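Monosaccharide ABC transporter substrate-binding protein, CUT2 family (Acidothermus cellulolyticus, PDB 4RU1) binds myo-inositol and is probably the extracytoplasmic solute receptor of an ABC importer for sugars and related polyols. Local coordinates at residues L68-V73 and I91-Q96; A119-G124 and G271-G276; S185-I190 and A214-K219; I227-F232 and Q246-Q251. One frame throughout, in Å; residues are numbered along the deposited sequence.

The four contacts divide between the two sheets of a type I periplasmic binding protein. Contacts 1 and 2, with centres about 18 Å apart, belong to the sheet of strands 79-82 and 121-124; contacts 3 and 4, about 17 Å apart, to that of 226-230. Along the chain contact 1 closes first; contact 2 joins residues 147 positions apart, the chain between forming contacts 3 and 4. Those two touch where Ile215 and Val218 of helix 208-220 meet Ile227. Contact 1 lies about 38 Å from contact 3, across the chain's centre; contact 4 holds part of the inositol site. The chain thus crosses between lobes more than once, and the ligand lies in their cleft, as is usual in this family.

Contact 1. Residues L68-V73 and I91-Q96; sequences LIQDAV and IPAIKQ
Ile69 and Ala93 face each other, their CA atoms 6.4 Å apart, where the helical segments 68-73 and 91-96 run almost parallel, at 9° with axes 9.3 Å apart. Ala93 suits this place because its single methyl lets the larger neighbour close in: its CB meets Ile69 CB at 4.1 Å. The branches of Ile69 divide the work. CG2, anti to the backbone N (chi1 -62° for CG1), rests near the carbonyl O of Ala93, while CD1 reaches Ile94 CG1 at 3.9 Å. On the outer side amides take over: Gln70 NE2 donates to Gln96 OE1 at 3.2 Å with an N-H...O angle of 156°. The acceptor lies close to the plane of the Gln70 amide, and the two amide planes are moderately turned. Long glutamines suit this side, being able to meet across the helices and both donate and accept. An alanine at Gln70 would remove the donor and is likely to leave Gln96 OE1 without this partner and its amide freer to turn. Ile69 and Ile94 also pack on Val82 of strand 79-82, the layering of two successive helices on one face of a parallel sheet in a Rossmann-like alpha/beta fold.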
loop_
_atom_site.group_PDB
_atom_site.type_symbol
_atom_site.label_atom_id
_atom_site.label_comp_id
_atom_site.label_asym_id
_atom_site.label_seq_id
_atom_site.Cartn_x
_atom_site.Cartn_y
_atom_site.Cartn_z
ATOM N N LEU A 68 12.151 14.956 -5.328
ATOM C CA LEU A 68 10.820 15.552 -5.106
ATOM C C LEU A 68 10.695 16.116 -3.668
ATOM O O LEU A 68 10.015 17.100 -3.522
ATOM C CB LEU A 68 9.699 14.542 -5.418
ATOM C CG LEU A 68 9.562 13.999 -6.844
ATOM C CD1 LEU A 68 8.496 12.966 -6.802
ATOM C CD2 LEU A 68 9.276 15.081 -7.875
ATOM N N ILE A 69 11.260 15.474 -2.647
ATOM C CA ILE A 69 11.216 15.991 -1.252
ATOM C C ILE A 69 11.953 17.310 -1.212
ATOM O O ILE A 69 11.414 18.272 -0.656
ATOM C CB ILE A 69 11.797 15.014 -0.215
ATOM C CG1 ILE A 69 10.961 13.738 -0.206
ATOM C CG2 ILE A 69 11.763 15.627 1.163
ATOM C CD1 ILE A 69 11.607 12.535 0.442
ATOM N N GLN A 70 13.167 17.339 -1.777
ATOM C CA GLN A 70 13.957 18.589 -1.906
ATOM C C GLN A 70 13.221 19.743 -2.604
ATOM O O GLN A 70 13.262 20.890 -2.135
ATOM C CB GLN A 70 15.326 18.256 -2.514
ATOM C CG GLN A 70 16.130 17.295 -1.619
ATOM C CD GLN A 70 17.464 16.780 -2.179
ATOM O OE1 GLN A 70 17.553 16.283 -3.302
ATOM N NE2 GLN A 70 18.503 16.842 -1.352
ATOM N N ASP A 71 12.504 19.425 -3.696
ATOM C CA ASP A 71 11.675 20.404 -4.470
ATOM C C ASP A 71 10.707 21.028 -3.519
ATOM O O ASP A 71 10.615 22.214 -3.454
ATOM C CB ASP A 71 10.878 19.854 -5.647
ATOM C CG ASP A 71 11.766 19.249 -6.782
ATOM O OD1 ASP A 71 13.001 19.549 -6.862
ATOM O OD2 ASP A 71 11.136 18.507 -7.599
ATOM N N ALA A 72 9.989 20.214 -2.715
ATOM C CA ALA A 72 8.989 20.766 -1.780
ATOM C C ALA A 72 9.648 21.556 -0.597
ATOM O O ALA A 72 9.107 22.618 -0.242
ATOM C CB ALA A 72 8.054 19.628 -1.229
ATOM N N VAL A 73 10.816 21.163 -0.128
ATOM C CA VAL A 73 11.519 21.908 0.888
ATOM C C VAL A 73 11.892 23.255 0.299
ATOM O O VAL A 73 11.712 24.296 0.968
ATOM C CB VAL A 73 12.744 21.189 1.387
ATOM C CG1 VAL A 73 13.595 22.090 2.278
ATOM C CG2 VAL A 73 12.359 19.963 2.192
ATOM N N ILE A 91 15.586 8.647 3.608
ATOM C CA ILE A 91 15.800 9.203 4.954
ATOM C C ILE A 91 16.618 10.496 5.026
ATOM O O ILE A 91 16.193 11.450 5.644
ATOM C CB ILE A 91 16.298 8.162 6.001
ATOM C CG1 ILE A 91 15.274 7.009 6.164
ATOM C CG2 ILE A 91 16.515 8.804 7.348
ATOM C CD1 ILE A 91 13.929 7.375 6.702
ATOM N N PRO A 92 17.730 10.549 4.273
ATOM C CA PRO A 92 18.529 11.803 4.329
ATOM C C PRO A 92 17.714 13.038 3.865
ATOM O O PRO A 92 17.758 14.072 4.531
ATOM C CB PRO A 92 19.658 11.500 3.350
ATOM C CG PRO A 92 19.755 10.017 3.218
ATOM C CD PRO A 92 18.312 9.561 3.347
ATOM N N ALA A 93 16.926 12.901 2.788
ATOM C CA ALA A 93 16.123 14.029 2.321
ATOM C C ALA A 93 15.013 14.340 3.309
ATOM O O ALA A 93 14.652 15.487 3.527
ATOM C CB ALA A 93 15.520 13.752 0.934
ATOM N N ILE A 94 14.468 13.322 3.964
ATOM C CA ILE A 94 13.450 13.599 4.955
ATOM C C ILE A 94 14.053 14.374 6.150
ATOM O O ILE A 94 13.490 15.401 6.560
ATOM C CB ILE A 94 12.649 12.326 5.396
ATOM C CG1 ILE A 94 11.909 11.679 4.215
ATOM C CG2 ILE A 94 11.722 12.683 6.529
ATOM C CD1 ILE A 94 11.422 10.277 4.408
ATOM N N LYS A 95 15.239 13.917 6.602
ATOM C CA LYS A 95 15.944 14.646 7.671
ATOM C C LYS A 95 16.224 16.066 7.289
ATOM O O LYS A 95 16.071 16.970 8.110
ATOM C CB LYS A 95 17.237 13.975 8.002
ATOM C CG LYS A 95 16.971 12.665 8.737
ATOM C CD LYS A 95 18.300 12.016 9.103
ATOM C CE LYS A 95 18.116 10.776 9.968
ATOM N NZ LYS A 95 19.301 9.860 10.006
ATOM N N GLN A 96 16.584 16.295 6.038
ATOM C CA GLN A 96 16.796 17.660 5.596
ATOM C C GLN A 96 15.515 18.480 5.670
ATOM O O GLN A 96 15.541 19.641 6.060
ATOM C CB GLN A 96 17.397 17.695 4.191
ATOM C CG GLN A 96 18.865 17.307 4.150
ATOM C CD GLN A 96 19.384 17.078 2.738
ATOM O OE1 GLN A 96 18.804 17.548 1.757
ATOM N NE2 GLN A 96 20.489 16.362 2.632
#

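Contact 2. Residues A119-G124 and G271-G276; sequences ALMYFG and GDTIGG
Met121, Ile274 and Thr273 carry this contact, with the thioether of Met121 laid against the backbone joining the other two. Its SD accepts a weak hydrogen bond from Ile274 N, 3.4 Å away with an N-H...S angle of 156°. Thr273 CB stands 4.2 Å from Met121 SD, a side chain short enough to let the sulfur approach the backbone. The Met121 side chain sets off with CG anti to its own carbonyl carbon (chi1 -67°), which brings CG within 3.6 Å of Ile274 O; a bend at chi3 (-104°) carries CE toward Asp272 O. A thioether fits here because sulfur packs against carbon yet can accept from a backbone N-H. An alanine in place of Met121 would take that acceptor away, and is likely to leave the Ile274 N-H without this partner and a gap beside Thr273. Strand 121-124 lies in the parallel sheet between strands 104-107 and 280-281, and residues 271-276 belong to the loop to 280-281 from helix 253-270, which already packs on this sheet in the first lobe of a type I binding protein. A water bridges the backbones, accepting from Tyr122 N at 3.1 Å and donating to Ile274 O at 2.9 Å. Ile274 CD1 comes to the edge of the Phe123 ring, 4.3 Å from CZ, and the Ile274 side chain also packs on Val280. At Gly275 a side chain would jam against the carbonyl O of Ile274.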
loop_
_atom_site.group_PDB
_atom_site.type_symbol
_atom_site.label_atom_id
_atom_site.label_comp_id
_atom_site.label_asym_id
_atom_site.label_seq_id
_atom_site.Cartn_x
_atom_site.Cartn_y
_atom_site.Cartn_z
ATOM N N ALA A 119 10.119 12.536 11.051
ATOM C CA ALA A 119 8.702 12.545 10.757
ATOM C C ALA A 119 7.878 12.444 12.091
ATOM O O ALA A 119 8.245 11.720 13.006
ATOM C CB ALA A 119 8.320 11.473 9.795
ATOM N N LEU A 120 6.769 13.194 12.119
ATOM C CA LEU A 120 5.993 13.371 13.367
ATOM C C LEU A 120 5.066 12.194 13.605
ATOM O O LEU A 120 4.725 11.911 14.742
ATOM C CB LEU A 120 5.090 14.617 13.336
ATOM C CG LEU A 120 5.766 15.951 13.112
ATOM C CD1 LEU A 120 4.798 17.104 12.849
ATOM C CD2 LEU A 120 6.653 16.208 14.303
ATOM N N MET A 121 4.556 11.603 12.532
ATOM C CA MET A 121 3.466 10.634 12.629
ATOM C C MET A 121 3.566 9.648 11.443
ATOM O O MET A 121 4.280 9.916 10.452
ATOM C CB MET A 121 2.163 11.330 12.501
ATOM C CG MET A 121 1.690 12.287 13.579
ATOM S SD MET A 121 0.158 13.180 13.357
ATOM C CE MET A 121 0.756 14.858 12.912
ATOM N N TYR A 122 2.837 8.553 11.497
ATOM C CA TYR A 122 2.783 7.618 10.403
ATOM C C TYR A 122 1.414 7.032 10.310
ATOM O O TYR A 122 0.834 6.698 11.361
ATOM C CB TYR A 122 3.714 6.429 10.607
ATOM C CG TYR A 122 3.810 5.446 9.433
ATOM C CD1 TYR A 122 4.712 5.573 8.401
ATOM C CD2 TYR A 122 2.972 4.336 9.391
ATOM C CE1 TYR A 122 4.730 4.682 7.319
ATOM C CE2 TYR A 122 2.972 3.419 8.293
ATOM C CZ TYR A 122 3.904 3.608 7.280
ATOM O OH TYR A 122 4.022 2.714 6.250
ATOM N N PHE A 123 0.866 6.890 9.110
ATOM C CA PHE A 123 -0.474 6.251 8.829
ATOM C C PHE A 123 -0.322 5.118 7.830
ATOM O O PHE A 123 0.153 5.330 6.690
ATOM C CB PHE A 123 -1.469 7.315 8.273
ATOM C CG PHE A 123 -1.709 8.443 9.244
ATOM C CD1 PHE A 123 -0.843 9.489 9.269
ATOM C CD2 PHE A 123 -2.670 8.333 10.252
ATOM C CE1 PHE A 123 -0.991 10.497 10.226
ATOM C CE2 PHE A 123 -2.826 9.333 11.203
ATOM C CZ PHE A 123 -1.970 10.406 11.166
ATOM N N GLY A 124 -0.700 3.916 8.267
ATOM C CA GLY A 124 -0.781 2.757 7.405
ATOM C C GLY A 124 -0.959 1.525 8.161
ATOM O O GLY A 124 -1.242 1.537 9.372
ATOM N N GLY A 271 -0.980 22.274 17.098
ATOM C CA GLY A 271 0.207 21.582 17.640
ATOM C C GLY A 271 -0.050 20.108 17.984
ATOM O O GLY A 271 0.785 19.434 18.660
ATOM N N ASP A 272 -1.187 19.599 17.516
ATOM C CA ASP A 272 -1.533 18.238 17.905
ATOM C C ASP A 272 -0.877 17.177 17.041
ATOM O O ASP A 272 -0.623 17.418 15.836
ATOM C CB ASP A 272 -3.026 18.033 17.813
ATOM C CG ASP A 272 -3.797 18.683 18.938
ATOM O OD1 ASP A 272 -3.477 18.343 20.092
ATOM O OD2 ASP A 272 -4.766 19.465 18.682
ATOM N N THR A 273 -0.696 15.962 17.631
ATOM C CA THR A 273 -0.297 14.768 16.900
ATOM C C THR A 273 -1.313 13.670 17.180
ATOM O O THR A 273 -2.182 13.856 18.076
ATOM C CB THR A 273 1.055 14.242 17.289
ATOM O OG1 THR A 273 1.003 13.920 18.684
ATOM C CG2 THR A 273 2.143 15.301 16.945
ATOM N N ILE A 274 -1.271 12.607 16.382
ATOM C CA ILE A 274 -2.108 11.442 16.591
ATOM C C ILE A 274 -1.207 10.242 16.607
ATOM O O ILE A 274 -0.294 10.166 15.758
ATOM C CB ILE A 274 -3.198 11.217 15.537
ATOM C CG1 ILE A 274 -4.011 12.498 15.172
ATOM C CG2 ILE A 274 -4.123 10.066 16.003
ATOM C CD1 ILE A 274 -4.705 12.360 13.810
ATOM N N GLY A 275 -1.349 9.338 17.543
ATOM C CA GLY A 275 -0.511 8.122 17.608
ATOM C C GLY A 275 0.509 8.047 18.707
ATOM O O GLY A 275 1.066 6.977 18.923
ATOM N N GLY A 276 0.804 9.172 19.357
ATOM C CA GLY A 276 1.778 9.223 20.467
ATOM C C GLY A 276 3.099 8.550 20.223
ATOM O O GLY A 276 3.556 7.692 21.030
HETATM O O HOH W 1 1.708 8.538 14.408
#

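Contact 3. Residues S185-I190 and A214-K219; sequences SVRTTI and AIQAVK
Two helices of successive beta-alpha units, 183-196 and 208-220, pack here on one side of the second sheet, with Arg187 and Ile190 of the first meeting Gln216, Ala217 and Ala214 of the second. The segments cross at -43° with axes 8.4 Å apart, a close approach made possible by alanine. Arg187 and Ala217 lie nearest in backbone, and the methyl of Ala217 sits 3.5 Å from the Arg187 carbonyl O. Ile190 presses on the same methyl with its CG2 branch, 3.6 Å away, while its CD1 reaches on to Ala214 CB at 4.1 Å. A beta-branched residue suits the spot, because its two arms touch two alanines one helical turn apart. No hydrogen bond crosses between the segments. At the more polar side the guanidinium of Arg187 lies flat over Gln216 CB, which stands 3.5 Å from CZ, above the centre of the group. The extended chain, with CG anti to the backbone N (chi1 -170°), carries it across to the other helix. The Gln216 amide is turned 67° from the guanidinium plane, and its OE1 receives a weak bond from Lys219 NZ at 3.3 Å. Arg187 NE forms a salt bridge with Asp220; Lys219 NZ is 6.6 Å from Arg187 NH2, not in contact, and the acidic partner probably offsets some of the like charge. Beneath these helices Ala214, Ile215 and Val218 rest on Ile227 of strand 226-230, Val218 meets Leu194 and Ala217 meets Ala191 farther along helix 183-196, and Val186 packs back on Ile210 and Leu213 of helix 208-220.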
loop_
_atom_site.group_PDB
_atom_site.type_symbol
_atom_site.label_atom_id
_atom_site.label_comp_id
_atom_site.label_asym_id
_atom_site.label_seq_id
_atom_site.Cartn_x
_atom_site.Cartn_y
_atom_site.Cartn_z
ATOM N N SER A 185 3.176 -9.098 -19.291
ATOM C CA SER A 185 4.257 -9.914 -18.752
ATOM C C SER A 185 3.927 -10.490 -17.372
ATOM O O SER A 185 4.337 -11.583 -17.056
ATOM C CB SER A 185 5.531 -9.067 -18.608
ATOM O OG SER A 185 6.593 -9.786 -18.077
ATOM N N VAL A 186 3.266 -9.720 -16.512
ATOM C CA VAL A 186 2.869 -10.228 -15.204
ATOM C C VAL A 186 2.015 -11.495 -15.383
ATOM O O VAL A 186 2.208 -12.562 -14.796
ATOM C CB VAL A 186 2.100 -9.192 -14.350
ATOM C CG1 VAL A 186 1.570 -9.819 -13.045
ATOM C CG2 VAL A 186 2.940 -7.967 -14.021
ATOM N N ARG A 187 1.053 -11.374 -16.253
ATOM C CA ARG A 187 0.168 -12.469 -16.538
ATOM C C ARG A 187 0.858 -13.780 -17.040
ATOM O O ARG A 187 0.616 -14.864 -16.499
ATOM C CB ARG A 187 -0.888 -12.070 -17.548
ATOM C CG ARG A 187 -1.985 -13.057 -17.720
ATOM C CD ARG A 187 -3.059 -12.538 -18.690
ATOM N NE ARG A 187 -3.940 -13.566 -19.199
ATOM C CZ ARG A 187 -5.175 -13.365 -19.687
ATOM N NH1 ARG A 187 -5.765 -12.154 -19.713
ATOM N NH2 ARG A 187 -5.813 -14.403 -20.200
ATOM N N THR A 188 1.715 -13.635 -18.034
ATOM C CA THR A 188 2.413 -14.806 -18.552
ATOM C C THR A 188 3.421 -15.386 -17.567
ATOM O O THR A 188 3.539 -16.594 -17.506
ATOM C CB THR A 188 3.073 -14.480 -19.888
ATOM O OG1 THR A 188 3.958 -13.385 -19.730
ATOM C CG2 THR A 188 2.005 -14.170 -20.988
ATOM N N THR A 189 4.018 -14.541 -16.746
ATOM C CA THR A 189 5.034 -14.984 -15.804
ATOM C C THR A 189 4.308 -15.765 -14.739
ATOM O O THR A 189 4.828 -16.752 -14.239
ATOM C CB THR A 189 5.794 -13.783 -15.264
ATOM O OG1 THR A 189 6.548 -13.175 -16.331
ATOM C CG2 THR A 189 6.780 -14.099 -14.154
ATOM N N ILE A 190 3.201 -15.246 -14.221
ATOM C CA ILE A 190 2.482 -16.026 -13.210
ATOM C C ILE A 190 1.993 -17.340 -13.790
ATOM O O ILE A 190 2.030 -18.358 -13.114
ATOM C CB ILE A 190 1.298 -15.240 -12.576
ATOM C CG1 ILE A 190 1.837 -14.029 -11.833
ATOM C CG2 ILE A 190 0.442 -16.085 -11.618
ATOM C CD1 ILE A 190 0.765 -13.002 -11.403
ATOM N N ALA A 214 -3.524 -12.418 -11.883
ATOM C CA ALA A 214 -3.342 -13.717 -11.331
ATOM C C ALA A 214 -4.573 -14.618 -11.573
ATOM O O ALA A 214 -4.434 -15.815 -11.868
ATOM C CB ALA A 214 -3.014 -13.655 -9.868
ATOM N N ILE A 215 -5.758 -14.028 -11.466
ATOM C CA ILE A 215 -6.995 -14.796 -11.661
ATOM C C ILE A 215 -6.967 -15.300 -13.129
ATOM O O ILE A 215 -7.299 -16.449 -13.401
ATOM C CB ILE A 215 -8.235 -13.925 -11.440
ATOM C CG1 ILE A 215 -8.368 -13.562 -9.956
ATOM C CG2 ILE A 215 -9.536 -14.611 -11.946
ATOM C CD1 ILE A 215 -9.288 -12.392 -9.728
ATOM N N GLN A 216 -6.548 -14.446 -14.042
ATOM C CA GLN A 216 -6.500 -14.821 -15.422
ATOM C C GLN A 216 -5.390 -15.841 -15.715
ATOM O O GLN A 216 -5.605 -16.866 -16.447
ATOM C CB GLN A 216 -6.290 -13.625 -16.328
ATOM C CG GLN A 216 -7.462 -12.669 -16.418
ATOM C CD GLN A 216 -8.782 -13.421 -16.651
ATOM O OE1 GLN A 216 -9.684 -13.404 -15.821
ATOM N NE2 GLN A 216 -8.880 -14.094 -17.787
ATOM N N ALA A 217 -4.237 -15.650 -15.058
ATOM C CA ALA A 217 -3.087 -16.597 -15.125
ATOM C C ALA A 217 -3.403 -17.980 -14.632
ATOM O O ALA A 217 -3.007 -18.951 -15.273
ATOM C CB ALA A 217 -1.928 -16.037 -14.337
ATOM N N VAL A 218 -4.161 -18.080 -13.566
ATOM C CA VAL A 218 -4.539 -19.371 -13.102
ATOM C C VAL A 218 -5.354 -20.101 -14.171
ATOM O O VAL A 218 -5.149 -21.309 -14.382
ATOM C CB VAL A 218 -5.321 -19.240 -11.762
ATOM C CG1 VAL A 218 -6.224 -20.432 -11.557
ATOM C CG2 VAL A 218 -4.403 -18.961 -10.603
ATOM N N LYS A 219 -6.315 -19.424 -14.820
ATOM C CA LYS A 219 -7.128 -20.065 -15.917
ATOM C C LYS A 219 -6.232 -20.450 -17.090
ATOM O O LYS A 219 -6.302 -21.553 -17.639
ATOM C CB LYS A 219 -8.225 -19.097 -16.332
ATOM C CG LYS A 219 -9.564 -19.379 -15.681
ATOM C CD LYS A 219 -10.515 -18.179 -15.665
ATOM C CE LYS A 219 -10.776 -17.614 -17.041
ATOM N NZ LYS A 219 -11.179 -16.199 -16.867
#

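Contact 4. Residues I227-F232 and Q246-Q251; sequences IATFDF and QWAIDQ. With INS (1,2,3,4,5,6-hexahydroxy-cyclohexane), chain M.
Thr229 and Phe230 pair in parallel register with Ala248 and Ile249, the two strand segments running 11° apart with axes separated by 4.6 Å. Four backbone bonds join them: Gln246 N to Ile227 O, Thr229 N to Trp247 O, Ile249 N to Thr229 O and Asp231 N to Ile249 O. This is the side-by-side parallel pairing of a beta-alpha-beta unit whose connection is helix 236-241. Trp247, its CG between the backbone N and the carbonyl carbon (chi1 41°), lays its ring against the Ala228 methyl, whose CB is 3.3 Å from the centroid of the six-membered ring, a CH-pi contact that a small residue allows. Next to it Ile249 CD1 lies over the Phe230 ring, toward its rim, 3.7 Å from CZ. Phe232 turns a face to Ala248 CB and its edge to Asp250 CB. Asp231 OD2 accepts from inositol O1 at 2.6 Å and Gln251 OE1 from O6 at 2.9 Å. The amide of Gln251 is probably kept this way round by Glu256, which takes its NE2. Asp231 OD1 and Gln251 OE1 stand 3.0 Å apart, two acceptors with no bond between them; a water donates to both Asp231 OD1 and Ile249 O. Acceptors gathered in this way imply that hydroxyls O1 and O6 donate here, while Arg161, weakly bonded to Gln251 OE1, probably eases the crowding of carboxylate and amide oxygens.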
loop_
_atom_site.group_PDB
_atom_site.type_symbol
_atom_site.label_atom_id
_atom_site.label_comp_id
_atom_site.label_asym_id
_atom_site.label_seq_id
_atom_site.Cartn_x
_atom_site.Cartn_y
_atom_site.Cartn_z
ATOM N N ILE A 227 -6.550 -17.746 -5.330
ATOM C CA ILE A 227 -5.916 -16.402 -5.335
ATOM C C ILE A 227 -6.502 -15.657 -4.122
ATOM O O ILE A 227 -7.699 -15.735 -3.850
ATOM C CB ILE A 227 -6.227 -15.604 -6.623
ATOM C CG1 ILE A 227 -5.890 -16.396 -7.912
ATOM C CG2 ILE A 227 -5.487 -14.288 -6.642
ATOM C CD1 ILE A 227 -6.998 -17.158 -8.535
ATOM N N ALA A 228 -5.643 -14.892 -3.459
ATOM C CA ALA A 228 -5.976 -13.940 -2.380
ATOM C C ALA A 228 -5.153 -12.709 -2.591
ATOM O O ALA A 228 -4.109 -12.768 -3.281
ATOM C CB ALA A 228 -5.718 -14.544 -1.048
ATOM N N THR A 229 -5.603 -11.551 -2.089
ATOM C CA THR A 229 -4.871 -10.313 -2.398
ATOM C C THR A 229 -4.842 -9.357 -1.236
ATOM O O THR A 229 -5.711 -9.375 -0.314
ATOM C CB THR A 229 -5.508 -9.600 -3.601
ATOM O OG1 THR A 229 -4.581 -8.629 -4.123
ATOM C CG2 THR A 229 -6.845 -8.981 -3.294
ATOM N N PHE A 230 -3.866 -8.470 -1.315
ATOM C CA PHE A 230 -3.938 -7.225 -0.595
ATOM C C PHE A 230 -4.724 -6.237 -1.444
ATOM O O PHE A 230 -4.489 -6.159 -2.701
ATOM C CB PHE A 230 -2.520 -6.711 -0.303
ATOM C CG PHE A 230 -1.785 -7.467 0.734
ATOM C CD1 PHE A 230 -1.285 -8.743 0.521
ATOM C CD2 PHE A 230 -1.571 -6.897 1.951
ATOM C CE1 PHE A 230 -0.631 -9.402 1.515
ATOM C CE2 PHE A 230 -0.945 -7.559 2.959
ATOM C CZ PHE A 230 -0.430 -8.804 2.763
ATOM N N ASP A 231 -5.597 -5.431 -0.809
ATOM C CA ASP A 231 -6.286 -4.243 -1.384
ATOM C C ASP A 231 -7.516 -4.570 -2.187
ATOM O O ASP A 231 -7.738 -5.671 -2.684
ATOM C CB ASP A 231 -5.333 -3.420 -2.308
ATOM C CG ASP A 231 -4.063 -2.967 -1.632
ATOM O OD1 ASP A 231 -4.052 -2.722 -0.403
ATOM O OD2 ASP A 231 -3.038 -2.812 -2.336
ATOM N N PHE A 232 -8.289 -3.513 -2.399
ATOM C CA PHE A 232 -9.437 -3.541 -3.271
ATOM C C PHE A 232 -9.172 -2.751 -4.532
ATOM O O PHE A 232 -8.418 -1.804 -4.494
ATOM C CB PHE A 232 -10.650 -2.887 -2.553
ATOM C CG PHE A 232 -11.292 -3.762 -1.521
ATOM C CD1 PHE A 232 -10.757 -3.915 -0.264
ATOM C CD2 PHE A 232 -12.374 -4.527 -1.870
ATOM C CE1 PHE A 232 -11.373 -4.743 0.676
ATOM C CE2 PHE A 232 -12.974 -5.407 -0.955
ATOM C CZ PHE A 232 -12.471 -5.498 0.313
ATOM N N GLN A 246 -10.169 -15.549 -2.532
ATOM C CA GLN A 246 -10.480 -16.041 -1.190
ATOM C C GLN A 246 -10.788 -14.925 -0.208
ATOM O O GLN A 246 -11.688 -15.049 0.604
ATOM C CB GLN A 246 -9.363 -16.936 -0.656
ATOM C CG GLN A 246 -8.943 -18.088 -1.570
ATOM C CD GLN A 246 -10.116 -18.950 -1.895
ATOM O OE1 GLN A 246 -10.696 -18.939 -3.045
ATOM N NE2 GLN A 246 -10.519 -19.666 -0.892
ATOM N N TRP A 247 -10.024 -13.841 -0.285
ATOM C CA TRP A 247 -10.153 -12.738 0.626
ATOM C C TRP A 247 -9.277 -11.626 0.108
ATOM O O TRP A 247 -8.448 -11.860 -0.773
ATOM C CB TRP A 247 -9.785 -13.130 2.060
ATOM C CG TRP A 247 -8.597 -14.018 2.192
ATOM C CD1 TRP A 247 -8.629 -15.358 2.455
ATOM C CD2 TRP A 247 -7.190 -13.654 2.172
ATOM N NE1 TRP A 247 -7.370 -15.852 2.587
ATOM C CE2 TRP A 247 -6.449 -14.846 2.378
ATOM C CE3 TRP A 247 -6.488 -12.462 1.908
ATOM C CZ2 TRP A 247 -5.023 -14.864 2.388
ATOM C CZ3 TRP A 247 -5.048 -12.510 1.907
ATOM C CH2 TRP A 247 -4.362 -13.699 2.165
ATOM N N ALA A 248 -9.486 -10.423 0.648
ATOM C CA ALA A 248 -8.655 -9.220 0.341
ATOM C C ALA A 248 -8.377 -8.583 1.663
ATOM O O ALA A 248 -9.259 -8.499 2.516
ATOM C CB ALA A 248 -9.365 -8.261 -0.567
ATOM N N ILE A 249 -7.167 -8.117 1.848
ATOM C CA ILE A 249 -6.753 -7.397 3.035
ATOM C C ILE A 249 -6.860 -5.902 2.772
ATOM O O ILE A 249 -6.169 -5.366 1.890
ATOM C CB ILE A 249 -5.324 -7.746 3.459
ATOM C CG1 ILE A 249 -5.208 -9.270 3.760
ATOM C CG2 ILE A 249 -4.892 -6.898 4.599
ATOM C CD1 ILE A 249 -3.785 -9.767 3.947
ATOM N N ASP A 250 -7.689 -5.218 3.537
ATOM C CA ASP A 250 -7.896 -3.792 3.382
ATOM C C ASP A 250 -6.959 -3.022 4.325
ATOM O O ASP A 250 -6.915 -3.323 5.525
ATOM C CB ASP A 250 -9.346 -3.516 3.756
ATOM C CG ASP A 250 -9.817 -2.128 3.445
ATOM O OD1 ASP A 250 -9.128 -1.255 2.807
ATOM O OD2 ASP A 250 -10.967 -1.890 3.873
ATOM N N GLN A 251 -6.224 -2.099 3.718
ATOM C CA GLN A 251 -5.368 -1.137 4.416
ATOM C C GLN A 251 -5.925 0.268 4.464
ATOM O O GLN A 251 -5.278 1.189 5.002
ATOM C CB GLN A 251 -3.934 -1.076 3.854
ATOM C CG GLN A 251 -3.854 -0.483 2.458
ATOM C CD GLN A 251 -2.423 -0.321 1.936
ATOM O OE1 GLN A 251 -2.037 -0.890 0.872
ATOM N NE2 GLN A 251 -1.661 0.494 2.625
HETATM C C1 INS M . -0.149 -1.360 -2.103
HETATM C C2 INS M . 0.105 -1.758 -3.549
HETATM C C3 INS M . 0.770 -0.591 -4.279
HETATM C C4 INS M . 1.984 -0.048 -3.558
HETATM C C5 INS M . 1.659 0.384 -2.164
HETATM C C6 INS M . 1.006 -0.701 -1.352
HETATM O O1 INS M . -0.716 -2.428 -1.327
HETATM O O2 INS M . 1.068 -2.825 -3.495
HETATM O O3 INS M . 1.159 -1.110 -5.566
HETATM O O4 INS M . 2.567 1.056 -4.295
HETATM O O5 INS M . 2.833 0.787 -1.423
HETATM O O6 INS M . 0.589 -0.208 -0.045
HETATM O O HOH W 2 -9.430 -18.060 -5.623
HETATM O O HOH W 3 -3.671 -4.080 2.115
HETATM O O HOH W 4 -6.495 -1.671 0.756
#